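Local coordinates for nitrite reductase (Hyphomicrobium denitrificans, PDB 2DV6), which probably reduces nitrite to nitric oxide in denitrification, taking electrons from a cytochrome c, and carries copper centres within a hexameric assembly, at residues V80-A85 with N111-I116; V65-V70 with S98-V103. All coordinates share one frame; numbering follows the deposited sequence.

Interaction 1 of 2, residues V80-A85 with N111-I116; sequences VVDQYA and NYYCSI. With CU (copper (II) ion), chain I.
Val-80 lies against one face of the Tyr-113 ring, its CB 4.0 Å from the ring centroid and 22° off the normal, a CH-pi contact displaced toward CZ, the hydroxyl-bearing carbon. The tyrosine reaches the valine because its CG sits between backbone N and carbonyl carbon (chi1 62°), which folds the ring back over the neighbouring strand. The valine branches then diverge: CG1 of Val-80 comes within 3.4 Å of Tyr-113 OH, while CG2 of Val-80 meets CB of Ser-115 at 3.9 Å. Arg-120 adds a cation-pi contact to the same ring.

Beneath this pair the strands run antiparallel. Val-80 and Tyr-113 exchange two backbone hydrogen bonds, and a third, from Asp-82 N to Asn-111 O (2.9 Å), is nearly straight at 167°. Val-81 and Tyr-112 form the intervening non-hydrogen-bonded pair on the opposite face, where Tyr-112 leads away from Val-81 and bonds through OH to Pro-55 O.

Past the strand end the Asp-82 carboxylate spreads its two oxygens over two waters. One water donates to OD2 of Asp-82 and accepts from Asn-111 N; the other donates to OD1 of Asp-82 at 2.5 Å and lies 2.6 Å from Tyr-113 OH, at the ring edge and in its plane.

Cys-114 follows Tyr-113 in the chain, its SG 2.2 Å from the copper that His-77, His-119 and Met-124 complete in this cupredoxin domain. A long bond from Ile-116 N (3.6 Å) also reaches Cys-114 SG, consistent with the N-H...S bonds of type 1 copper sites. The paired bonds of Val-80 and Tyr-113 thus tie down the strand end from which Cys-114 leaves for the metal.

Interaction 2 of 2, residues V65-V70 with S98-V103; sequences VQVNLV and STFSFV
Asn-68 and Thr-99 stand side by side on one face of an antiparallel strand pair, joined by a hydrogen bond between their side chains. From CB, 4.0 Å from Thr-99 OG1, the asparagine turns CG to a place anti to its carbonyl carbon (chi1 -57°), which swings the amide toward the threonine and narrows the gap between Asn-68 CG and Thr-99 OG1 to 3.6 Å. At the tip OD1 of Asn-68 accepts from OG1 of Thr-99 at 2.8 Å, the hydroxyl standing 40° out of the carbonyl plane. A second donor, NE2 of the extended Gln-66, reaches the same OD1 at 2.9 Å with a nearly straight N-H...O angle (172°), in the carbonyl plane of Asn-68 and on a lone pair of its oxygen. The other tip atom, ND2 of Asn-68, bonds Thr-30 OG1 on the adjoining strand 27-36.

The opposite face is largely apolar. CB of Val-65 sits over one face of the Phe-102 ring, 3.9 Å from its centroid, and Val-65 CG1 meets CE1 of the ring. Val-67 and Phe-100 lie alongside each other in the same sense, with CB of Val-67 3.5 Å from Phe-100 CE1. Three reciprocal pairs of backbone hydrogen bonds, at Val-65 with Phe-102, Val-67 with Phe-100 and Leu-69 with Ser-98, hold this register.

The polar face turns toward the second subunit, where Ser-101 OG bonds Pro-263 O of that subunit and Thr-99 packs on its Thr-267. Two donors on Asn-68 OD1 and the bond from ND2 to Thr-30 together fix the amide's rotation, and the two donors satisfy its buried oxygen, so polar groups can be enclosed beside the subunit interface while valine and phenylalanine fill the domain interior.

Both interactions belong to the N-terminal cupredoxin domain, one in each sheet of its beta sandwich. Interaction 2 is almost wholly buried, between the interior of the sandwich and a neighbouring subunit; interaction 1 is partly buried, touches no other chain, and has waters at its strand end. The sheets meet where CG2 of Val-81 packs on Phe-100 and Phe-102, and the Tyr-84 ring also meets that of Phe-102. Each contact sets a valine against an aromatic ring, but in 65-70 with 98-103 these pairs face the interior, whereas Val-80 and Tyr-113 lie on the outer side. Copper is bound within interaction 1, while Leu-69 of interaction 2 approaches the ligand His-77.

Interaction 1 of 2, residues V80-A85 with N111-I116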
ATOM      1  N   VAL A  80      10.421  15.295 -28.014  1.00 27.07           N
ATOM      2  CA  VAL A  80      10.884  15.782 -29.301  1.00 27.37           C
ATOM      3  C   VAL A  80      12.182  16.524 -29.058  1.00 28.48           C
ATOM      4  O   VAL A  80      12.271  17.311 -28.122  1.00 27.95           O
ATOM      5  CB  VAL A  80       9.816  16.700 -29.979  1.00 26.89           C
ATOM      6  CG1 VAL A  80      10.329  17.297 -31.321  1.00 24.61           C
ATOM      7  CG2 VAL A  80       8.528  15.937 -30.187  1.00 24.93           C
ATOM      8  N   VAL A  81      13.207  16.245 -29.866  1.00 30.39           N
ATOM      9  CA  VAL A  81      14.454  17.000 -29.720  1.00 33.10           C
ATOM     10  C   VAL A  81      14.503  18.094 -30.768  1.00 36.33           C
ATOM     11  O   VAL A  81      14.553  17.837 -31.986  1.00 35.31           O
ATOM     12  CB  VAL A  81      15.741  16.155 -29.682  1.00 32.15           C
ATOM     13  CG1 VAL A  81      16.983  17.091 -29.494  1.00 31.63           C
ATOM     14  CG2 VAL A  81      15.656  15.154 -28.560  1.00 28.86           C
ATOM     15  N   ASP A  82      14.487  19.318 -30.239  1.00 40.34           N
ATOM     16  CA  ASP A  82      14.195  20.505 -31.021  1.00 44.44           C
ATOM     17  C   ASP A  82      14.927  20.656 -32.371  1.00 46.32           C
ATOM     18  O   ASP A  82      14.264  20.884 -33.407  1.00 48.43           O
ATOM     19  CB  ASP A  82      14.349  21.777 -30.197  1.00 45.78           C
ATOM     20  CG  ASP A  82      13.789  22.991 -30.919  1.00 47.51           C
ATOM     21  OD1 ASP A  82      12.884  22.814 -31.784  1.00 48.33           O
ATOM     22  OD2 ASP A  82      14.272  24.106 -30.634  1.00 49.03           O
ATOM     23  N   GLN A  83      16.245  20.550 -32.431  1.00 46.12           N
ATOM     24  CA  GLN A  83      16.780  20.830 -33.779  1.00 46.72           C
ATOM     25  C   GLN A  83      17.258  19.607 -34.565  1.00 45.24           C
ATOM     26  O   GLN A  83      17.536  19.707 -35.746  1.00 46.03           O
ATOM     27  CB  GLN A  83      17.780  22.005 -33.762  1.00 49.02           C
ATOM     28  CG  GLN A  83      17.421  23.029 -32.672  1.00 53.08           C
ATOM     29  CD  GLN A  83      17.810  24.448 -33.005  1.00 56.02           C
ATOM     30  OE1 GLN A  83      18.709  25.022 -32.366  1.00 57.66           O
ATOM     31  NE2 GLN A  83      17.118  25.045 -33.995  1.00 56.92           N
ATOM     32  N   TYR A  84      17.290  18.447 -33.914  1.00 43.52           N
ATOM     33  CA  TYR A  84      17.728  17.209 -34.532  1.00 41.21           C
ATOM     34  C   TYR A  84      16.591  16.475 -35.221  1.00 40.77           C
ATOM     35  O   TYR A  84      16.818  15.528 -35.969  1.00 41.01           O
ATOM     36  CB  TYR A  84      18.370  16.311 -33.485  1.00 40.49           C
ATOM     37  CG  TYR A  84      19.752  16.747 -33.087  1.00 40.19           C
ATOM     38  CD1 TYR A  84      19.953  17.629 -32.022  1.00 39.40           C
ATOM     39  CD2 TYR A  84      20.868  16.307 -33.798  1.00 39.52           C
ATOM     40  CE1 TYR A  84      21.229  18.026 -31.654  1.00 39.24           C
ATOM     41  CE2 TYR A  84      22.144  16.702 -33.434  1.00 39.33           C
ATOM     42  CZ  TYR A  84      22.319  17.555 -32.366  1.00 39.28           C
ATOM     43  OH  TYR A  84      23.589  17.951 -32.025  1.00 39.34           O
ATOM     44  N   ALA A  85      15.364  16.920 -34.971  1.00 40.47           N
ATOM     45  CA  ALA A  85      14.157  16.211 -35.435  1.00 39.37           C
ATOM     46  C   ALA A  85      14.218  14.702 -35.134  1.00 37.80           C
ATOM     47  O   ALA A  85      14.001  13.846 -36.006  1.00 39.62           O
ATOM     48  CB  ALA A  85      13.898  16.479 -36.923  1.00 39.58           C
ATOM     49  N   ASN A 111      16.605  22.213 -26.865  1.00 31.58           N
ATOM     50  CA  ASN A 111      15.491  21.838 -26.009  1.00 31.80           C
ATOM     51  C   ASN A 111      14.970  20.432 -26.347  1.00 30.23           C
ATOM     52  O   ASN A 111      14.965  20.038 -27.500  1.00 29.84           O
ATOM     53  CB  ASN A 111      14.348  22.841 -26.137  1.00 33.85           C
ATOM     54  CG  ASN A 111      14.717  24.221 -25.618  1.00 37.46           C
ATOM     55  OD1 ASN A 111      14.375  25.220 -26.230  1.00 40.66           O
ATOM     56  ND2 ASN A 111      15.425  24.283 -24.495  1.00 38.01           N
ATOM     57  N   TYR A 112      14.544  19.682 -25.338  1.00 27.49           N
ATOM     58  CA  TYR A 112      13.703  18.517 -25.597  1.00 25.63           C
ATOM     59  C   TYR A 112      12.377  18.837 -24.935  1.00 24.91           C
ATOM     60  O   TYR A 112      12.357  19.529 -23.935  1.00 24.30           O
ATOM     61  CB  TYR A 112      14.329  17.213 -25.085  1.00 24.03           C
ATOM     62  CG  TYR A 112      14.525  17.071 -23.570  1.00 23.29           C
ATOM     63  CD1 TYR A 112      15.757  17.352 -22.977  1.00 22.86           C
ATOM     64  CD2 TYR A 112      13.480  16.618 -22.742  1.00 23.29           C
ATOM     65  CE1 TYR A 112      15.965  17.189 -21.577  1.00 22.22           C
ATOM     66  CE2 TYR A 112      13.655  16.476 -21.332  1.00 23.23           C
ATOM     67  CZ  TYR A 112      14.913  16.735 -20.769  1.00 22.68           C
ATOM     68  OH  TYR A 112      15.085  16.577 -19.410  1.00 23.35           O
ATOM     69  N   TYR A 113      11.260  18.376 -25.493  1.00 25.14           N
ATOM     70  CA  TYR A 113       9.963  18.788 -24.933  1.00 25.23           C
ATOM     71  C   TYR A 113       8.885  17.791 -25.358  1.00 25.65           C
ATOM     72  O   TYR A 113       9.094  16.986 -26.280  1.00 25.99           O
ATOM     73  CB  TYR A 113       9.593  20.213 -25.394  1.00 24.80           C
ATOM     74  CG  TYR A 113       9.433  20.297 -26.905  1.00 26.05           C
ATOM     75  CD1 TYR A 113       8.195  20.041 -27.516  1.00 26.59           C
ATOM     76  CD2 TYR A 113      10.519  20.597 -27.721  1.00 26.57           C
ATOM     77  CE1 TYR A 113       8.056  20.073 -28.917  1.00 26.92           C
ATOM     78  CE2 TYR A 113      10.383  20.648 -29.123  1.00 27.61           C
ATOM     79  CZ  TYR A 113       9.166  20.373 -29.697  1.00 26.53           C
ATOM     80  OH  TYR A 113       9.046  20.422 -31.053  1.00 28.69           O
ATOM     81  N   CYS A 114       7.735  17.854 -24.686  1.00 24.52           N
ATOM     82  CA  CYS A 114       6.603  17.022 -25.046  1.00 23.82           C
ATOM     83  C   CYS A 114       5.697  17.797 -25.996  1.00 24.33           C
ATOM     84  O   CYS A 114       5.397  18.966 -25.737  1.00 23.93           O
ATOM     85  CB  CYS A 114       5.825  16.571 -23.804  1.00 21.70           C
ATOM     86  SG  CYS A 114       4.432  15.559 -24.258  1.00 21.62           S
ATOM     87  N   SER A 115       5.261  17.136 -27.075  1.00 24.00           N
ATOM     88  CA  SER A 115       4.538  17.808 -28.154  1.00 24.42           C
ATOM     89  C   SER A 115       3.038  17.661 -27.986  1.00 24.26           C
ATOM     90  O   SER A 115       2.290  18.189 -28.780  1.00 24.61           O
ATOM     91  CB  SER A 115       4.930  17.219 -29.512  1.00 23.09           C
ATOM     92  OG  SER A 115       4.381  15.915 -29.645  1.00 24.94           O
ATOM     93  N   ILE A 116       2.599  16.902 -26.987  1.00 24.39           N
ATOM     94  CA  ILE A 116       1.173  16.809 -26.670  1.00 23.53           C
ATOM     95  C   ILE A 116       0.626  18.194 -26.256  1.00 23.85           C
ATOM     96  O   ILE A 116       1.295  18.967 -25.515  1.00 23.97           O
ATOM     97  CB  ILE A 116       0.930  15.688 -25.618  1.00 24.25           C
ATOM     98  CG1 ILE A 116       1.508  14.347 -26.113  1.00 23.88           C
ATOM     99  CG2 ILE A 116      -0.543  15.577 -25.221  1.00 24.18           C
ATOM    100  CD1 ILE A 116       1.097  13.952 -27.578  1.00 23.76           C
TER
HETATM  101 CU    CU I 502       3.424  15.085 -22.353  1.00 25.10          CU
HETATM  102  O   HOH W   1      16.468  24.090 -29.300  1.00 35.20           O
HETATM  103  O   HOH W   2      11.083  21.154 -32.404  1.00 38.27           O

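Interaction 2 of 2, residues V65-V70 with S98-V103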
ATOM      1  N   VAL A  65      23.147   9.280 -29.009  1.00 28.31           N
ATOM      2  CA  VAL A  65      22.454   9.578 -27.767  1.00 27.18           C
ATOM      3  C   VAL A  65      21.189   8.771 -27.828  1.00 26.75           C
ATOM      4  O   VAL A  65      20.428   8.880 -28.801  1.00 27.93           O
ATOM      5  CB  VAL A  65      22.114  11.094 -27.663  1.00 28.20           C
ATOM      6  CG1 VAL A  65      21.200  11.402 -26.454  1.00 26.48           C
ATOM      7  CG2 VAL A  65      23.441  11.952 -27.618  1.00 26.87           C
ATOM      8  N   GLN A  66      20.958   7.962 -26.803  1.00 25.21           N
ATOM      9  CA  GLN A  66      19.731   7.153 -26.728  1.00 23.97           C
ATOM     10  C   GLN A  66      18.897   7.701 -25.579  1.00 22.90           C
ATOM     11  O   GLN A  66      19.413   7.949 -24.486  1.00 21.91           O
ATOM     12  CB  GLN A  66      20.036   5.655 -26.518  1.00 23.87           C
ATOM     13  CG  GLN A  66      18.777   4.770 -26.338  1.00 23.46           C
ATOM     14  CD  GLN A  66      19.119   3.327 -26.072  1.00 24.60           C
ATOM     15  OE1 GLN A  66      20.013   2.787 -26.697  1.00 26.98           O
ATOM     16  NE2 GLN A  66      18.402   2.686 -25.150  1.00 23.00           N
ATOM     17  N   VAL A  67      17.615   7.916 -25.844  1.00 21.91           N
ATOM     18  CA  VAL A  67      16.702   8.380 -24.808  1.00 21.38           C
ATOM     19  C   VAL A  67      15.582   7.365 -24.609  1.00 21.24           C
ATOM     20  O   VAL A  67      14.952   6.959 -25.565  1.00 19.82           O
ATOM     21  CB  VAL A  67      16.130   9.780 -25.151  1.00 22.23           C
ATOM     22  CG1 VAL A  67      15.095  10.228 -24.098  1.00 20.60           C
ATOM     23  CG2 VAL A  67      17.302  10.818 -25.209  1.00 22.07           C
ATOM     24  N   ASN A  68      15.364   6.946 -23.354  1.00 20.85           N
ATOM     25  CA  ASN A  68      14.314   5.985 -23.016  1.00 20.15           C
ATOM     26  C   ASN A  68      13.202   6.739 -22.281  1.00 20.46           C
ATOM     27  O   ASN A  68      13.407   7.234 -21.187  1.00 21.51           O
ATOM     28  CB  ASN A  68      14.821   4.904 -22.065  1.00 19.30           C
ATOM     29  CG  ASN A  68      16.010   4.132 -22.594  1.00 21.04           C
ATOM     30  OD1 ASN A  68      16.155   3.880 -23.812  1.00 19.57           O
ATOM     31  ND2 ASN A  68      16.853   3.687 -21.653  1.00 18.54           N
ATOM     32  N   LEU A  69      12.016   6.787 -22.848  1.00 20.04           N
ATOM     33  CA  LEU A  69      10.938   7.515 -22.223  1.00 20.40           C
ATOM     34  C   LEU A  69       9.972   6.495 -21.645  1.00 20.38           C
ATOM     35  O   LEU A  69       9.492   5.623 -22.380  1.00 20.14           O
ATOM     36  CB  LEU A  69      10.220   8.341 -23.295  1.00 19.49           C
ATOM     37  CG  LEU A  69       9.231   9.473 -22.979  1.00 21.78           C
ATOM     38  CD1 LEU A  69       7.885   9.322 -23.707  1.00 21.09           C
ATOM     39  CD2 LEU A  69       9.115   9.943 -21.522  1.00 19.18           C
ATOM     40  N   VAL A  70       9.686   6.611 -20.349  1.00 20.13           N
ATOM     41  CA  VAL A  70       8.675   5.767 -19.703  1.00 20.54           C
ATOM     42  C   VAL A  70       7.580   6.655 -19.126  1.00 21.14           C
ATOM     43  O   VAL A  70       7.854   7.610 -18.414  1.00 21.56           O
ATOM     44  CB  VAL A  70       9.311   4.901 -18.547  1.00 20.44           C
ATOM     45  CG1 VAL A  70       8.263   3.989 -17.876  1.00 19.58           C
ATOM     46  CG2 VAL A  70      10.529   4.121 -19.067  1.00 18.00           C
ATOM     47  N   SER A  98       8.885   4.336 -24.965  1.00 20.39           N
ATOM     48  CA  SER A  98       9.418   4.460 -26.284  1.00 22.10           C
ATOM     49  C   SER A  98      10.852   4.859 -26.123  1.00 22.67           C
ATOM     50  O   SER A  98      11.223   5.719 -25.300  1.00 24.79           O
ATOM     51  CB  SER A  98       8.713   5.536 -27.119  1.00 22.99           C
ATOM     52  OG  SER A  98       9.418   5.686 -28.364  1.00 24.23           O
ATOM     53  N   THR A  99      11.642   4.295 -26.991  1.00 22.67           N
ATOM     54  CA  THR A  99      13.074   4.412 -26.948  1.00 23.00           C
ATOM     55  C   THR A  99      13.502   5.014 -28.346  1.00 23.64           C
ATOM     56  O   THR A  99      12.897   4.680 -29.394  1.00 22.95           O
ATOM     57  CB  THR A  99      13.468   2.946 -26.683  1.00 22.80           C
ATOM     58  OG1 THR A  99      14.123   2.764 -25.399  1.00 25.98           O
ATOM     59  CG2 THR A  99      14.044   2.306 -27.823  1.00 18.58           C
ATOM     60  N   PHE A 100      14.488   5.920 -28.378  1.00 23.78           N
ATOM     61  CA  PHE A 100      14.971   6.481 -29.665  1.00 23.92           C
ATOM     62  C   PHE A 100      16.379   7.005 -29.489  1.00 24.29           C
ATOM     63  O   PHE A 100      16.859   7.099 -28.367  1.00 25.77           O
ATOM     64  CB  PHE A 100      14.037   7.589 -30.223  1.00 23.92           C
ATOM     65  CG  PHE A 100      14.120   8.924 -29.475  1.00 24.42           C
ATOM     66  CD1 PHE A 100      13.557   9.076 -28.213  1.00 23.99           C
ATOM     67  CD2 PHE A 100      14.741  10.039 -30.062  1.00 24.20           C
ATOM     68  CE1 PHE A 100      13.617  10.325 -27.529  1.00 24.21           C
ATOM     69  CE2 PHE A 100      14.814  11.242 -29.404  1.00 24.07           C
ATOM     70  CZ  PHE A 100      14.251  11.387 -28.108  1.00 23.23           C
ATOM     71  N   SER A 101      17.027   7.352 -30.595  1.00 23.95           N
ATOM     72  CA  SER A 101      18.410   7.791 -30.587  1.00 24.14           C
ATOM     73  C   SER A 101      18.655   8.818 -31.673  1.00 25.09           C
ATOM     74  O   SER A 101      17.852   8.965 -32.618  1.00 25.72           O
ATOM     75  CB  SER A 101      19.353   6.609 -30.780  1.00 24.58           C
ATOM     76  OG  SER A 101      19.104   5.967 -32.027  1.00 24.88           O
ATOM     77  N   PHE A 102      19.750   9.549 -31.524  1.00 24.91           N
ATOM     78  CA  PHE A 102      20.220  10.459 -32.572  1.00 25.65           C
ATOM     79  C   PHE A 102      21.717  10.654 -32.402  1.00 25.67           C
ATOM     80  O   PHE A 102      22.234  10.458 -31.317  1.00 26.20           O
ATOM     81  CB  PHE A 102      19.474  11.801 -32.509  1.00 24.65           C
ATOM     82  CG  PHE A 102      19.737  12.581 -31.242  1.00 25.75           C
ATOM     83  CD1 PHE A 102      18.957  12.377 -30.116  1.00 25.92           C
ATOM     84  CD2 PHE A 102      20.757  13.528 -31.192  1.00 25.26           C
ATOM     85  CE1 PHE A 102      19.190  13.079 -28.945  1.00 26.44           C
ATOM     86  CE2 PHE A 102      21.009  14.235 -30.028  1.00 27.06           C
ATOM     87  CZ  PHE A 102      20.222  14.014 -28.899  1.00 26.97           C
ATOM     88  N   VAL A 103      22.416  11.008 -33.476  1.00 27.18           N
ATOM     89  CA  VAL A 103      23.838  11.325 -33.379  1.00 28.50           C
ATOM     90  C   VAL A 103      23.921  12.812 -33.070  1.00 29.85           C
ATOM     91  O   VAL A 103      23.316  13.634 -33.780  1.00 30.48           O
ATOM     92  CB  VAL A 103      24.630  10.980 -34.674  1.00 28.88           C
ATOM     93  CG1 VAL A 103      26.113  11.377 -34.496  1.00 29.51           C
ATOM     94  CG2 VAL A 103      24.546   9.477 -34.980  1.00 28.01           C
TER